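Long-range contact in PbICP-C (Plasmodium berghei, PDB 3PNR), which probably inhibits papain-like cysteine proteases, as expected of the C-terminal domain of a falstatin-family inhibitor: residues I57-N62 against I163-Y168. Numbering follows the deposited sequence.
Sequences IDLEGN and IVYSYY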
loop_
_atom_site.group_PDB
_atom_site.type_symbol
_atom_site.label_atom_id
_atom_site.label_comp_id
_atom_site.label_asym_id
_atom_site.label_seq_id
_atom_site.Cartn_x
_atom_site.Cartn_y
_atom_site.Cartn_z
ATOM N N ILE B 57 22.807 -9.959 -3.214
ATOM C CA ILE B 57 22.269 -8.621 -3.425
ATOM C C ILE B 57 21.092 -8.368 -2.479
ATOM O O ILE B 57 20.057 -9.039 -2.557
ATOM C CB ILE B 57 21.839 -8.398 -4.885
ATOM C CG1 ILE B 57 22.987 -8.745 -5.835
ATOM C CG2 ILE B 57 21.429 -6.956 -5.098
ATOM C CD1 ILE B 57 24.109 -7.720 -5.853
ATOM N N ASP B 58 21.277 -7.415 -1.569
ATOM C CA ASP B 58 20.238 -7.031 -0.616
ATOM C C ASP B 58 19.508 -5.779 -1.108
ATOM O O ASP B 58 20.076 -4.677 -1.143
ATOM C CB ASP B 58 20.835 -6.779 0.769
ATOM C CG ASP B 58 21.149 -8.065 1.516
ATOM O OD1 ASP B 58 21.049 -9.156 0.910
ATOM O OD2 ASP B 58 21.491 -7.977 2.715
ATOM N N LEU B 59 18.245 -5.963 -1.482
ATOM C CA LEU B 59 17.445 -4.908 -2.085
ATOM C C LEU B 59 16.479 -4.270 -1.087
ATOM O O LEU B 59 15.641 -4.948 -0.481
ATOM C CB LEU B 59 16.683 -5.473 -3.279
ATOM C CG LEU B 59 17.567 -6.023 -4.394
ATOM C CD1 LEU B 59 16.845 -7.102 -5.193
ATOM C CD2 LEU B 59 18.030 -4.884 -5.286
ATOM N N GLU B 60 16.600 -2.957 -0.931
ATOM C CA GLU B 60 15.827 -2.227 0.068
ATOM C C GLU B 60 14.676 -1.428 -0.543
ATOM O O GLU B 60 14.787 -0.888 -1.646
ATOM C CB GLU B 60 16.744 -1.292 0.861
ATOM C CG GLU B 60 16.136 -0.798 2.157
ATOM C CD GLU B 60 15.870 -1.928 3.131
ATOM O OE1 GLU B 60 16.661 -2.899 3.148
ATOM O OE2 GLU B 60 14.873 -1.844 3.880
ATOM N N GLY B 61 13.570 -1.354 0.186
ATOM C CA GLY B 61 12.421 -0.589 -0.257
ATOM C C GLY B 61 11.450 -0.268 0.866
ATOM O O GLY B 61 11.756 -0.430 2.051
ATOM N N ASN B 62 10.269 0.199 0.485
ATOM C CA ASN B 62 9.233 0.494 1.451
ATOM C C ASN B 62 8.000 -0.362 1.210
ATOM O O ASN B 62 7.497 -0.456 0.090
ATOM C CB ASN B 62 8.884 1.988 1.439
ATOM C CG ASN B 62 9.767 2.806 2.382
ATOM O OD1 ASN B 62 10.514 3.685 1.941
ATOM N ND2 ASN B 62 9.686 2.516 3.687
ATOM N N ILE B 163 23.894 -7.134 -14.957
ATOM C CA ILE B 163 22.692 -7.613 -14.280
ATOM C C ILE B 163 21.784 -6.439 -13.931
ATOM O O ILE B 163 22.210 -5.494 -13.262
ATOM C CB ILE B 163 23.050 -8.366 -12.991
ATOM C CG1 ILE B 163 24.165 -9.376 -13.272
ATOM C CG2 ILE B 163 21.817 -9.040 -12.414
ATOM C CD1 ILE B 163 24.419 -10.338 -12.141
ATOM N N VAL B 164 20.536 -6.491 -14.387
ATOM C CA VAL B 164 19.633 -5.351 -14.213
ATOM C C VAL B 164 18.471 -5.597 -13.245
ATOM O O VAL B 164 17.687 -6.532 -13.402
ATOM C CB VAL B 164 19.097 -4.848 -15.559
ATOM C CG1 VAL B 164 18.229 -3.624 -15.352
ATOM C CG2 VAL B 164 20.252 -4.531 -16.491
ATOM N N TYR B 165 18.386 -4.751 -12.229
ATOM C CA TYR B 165 17.275 -4.790 -11.289
ATOM C C TYR B 165 16.533 -3.473 -11.362
ATOM O O TYR B 165 17.127 -2.428 -11.647
ATOM C CB TYR B 165 17.787 -4.958 -9.867
ATOM C CG TYR B 165 18.514 -6.247 -9.597
ATOM C CD1 TYR B 165 17.814 -7.421 -9.356
ATOM C CD2 TYR B 165 19.903 -6.288 -9.552
ATOM C CE1 TYR B 165 18.472 -8.602 -9.094
ATOM C CE2 TYR B 165 20.575 -7.467 -9.288
ATOM C CZ TYR B 165 19.852 -8.622 -9.059
ATOM O OH TYR B 165 20.505 -9.801 -8.794
ATOM N N SER B 166 15.239 -3.499 -11.086
ATOM C CA SER B 166 14.525 -2.245 -10.953
ATOM C C SER B 166 13.397 -2.329 -9.951
ATOM O O SER B 166 12.734 -3.356 -9.821
ATOM C CB SER B 166 14.011 -1.752 -12.303
ATOM O OG SER B 166 13.920 -0.335 -12.302
ATOM N N TYR B 167 13.217 -1.221 -9.239
ATOM C CA TYR B 167 12.136 -1.016 -8.293
ATOM C C TYR B 167 11.166 -0.105 -9.017
ATOM O O TYR B 167 11.453 1.078 -9.228
ATOM C CB TYR B 167 12.701 -0.309 -7.061
ATOM C CG TYR B 167 11.841 -0.332 -5.813
ATOM C CD1 TYR B 167 11.406 -1.529 -5.262
ATOM C CD2 TYR B 167 11.507 0.851 -5.156
ATOM C CE1 TYR B 167 10.634 -1.547 -4.106
ATOM C CE2 TYR B 167 10.746 0.845 -4.005
ATOM C CZ TYR B 167 10.313 -0.356 -3.483
ATOM O OH TYR B 167 9.551 -0.363 -2.341
ATOM N N TYR B 168 10.031 -0.659 -9.433
ATOM C CA TYR B 168 9.058 0.109 -10.199
ATOM C C TYR B 168 7.631 -0.357 -9.911
ATOM O O TYR B 168 7.425 -1.364 -9.238
ATOM C CB TYR B 168 9.376 0.054 -11.708
ATOM C CG TYR B 168 9.051 -1.259 -12.383
ATOM C CD1 TYR B 168 9.898 -2.359 -12.257
ATOM C CD2 TYR B 168 7.896 -1.407 -13.142
ATOM C CE1 TYR B 168 9.599 -3.569 -12.866
ATOM C CE2 TYR B 168 7.580 -2.618 -13.752
ATOM C CZ TYR B 168 8.440 -3.695 -13.616
ATOM O OH TYR B 168 8.143 -4.900 -14.227
#
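Y167 brings the hydroxyl end of its ring obliquely against the backbone of G61 and N62, with its OH 3.0 Å from the backbone N of N62. That amide donates a hydrogen bond to the phenol oxygen at an N-H...O angle of 150°. G61 lies alongside: its CA is 3.6 Å from OH of Y167 and brings no side chain between the ring and the strand. CG of Y167 stands anti to the backbone N (chi1 -164°), which sends the ring across the gap toward the end of strand 54-62. W69 and Y67 also meet this ring, their planes at shallow inclinations to it.

Two residues earlier, Y165 points into the same gap but turns the other way, with CG anti to the carbonyl carbon. Its ring is met obliquely by two aliphatic side chains: CD1 of L59 comes within 4.3 Å of CD1 of Y165, and CG2 of I57 within 4.3 Å of CE2 of Y165. I57 also brings CG1 to 4.0 Å from OH of Y165. That hydroxyl is hydrogen-bonded to S151 of strand 146-155, and V102 touches the same tyrosine.

The axes of segments 57-62 and 163-168 come within 9.3 Å and run 13° from parallel, but they belong to different sheets, as expected for the immunoglobulin-like beta sandwich of chagasin-type inhibitors. I57 and L59 point their side chains into the gap, and G61 follows in the same alternation with bare CA, while D58 pairs with R150 by a salt bridge. Both tyrosines thus bridge from one sheet to the other, Y165 amid aliphatic side chains and Y167 at the strand end, and both phenol oxygens have a polar partner on the sheet containing 54-62: S151 for Y165, N62 N for Y167.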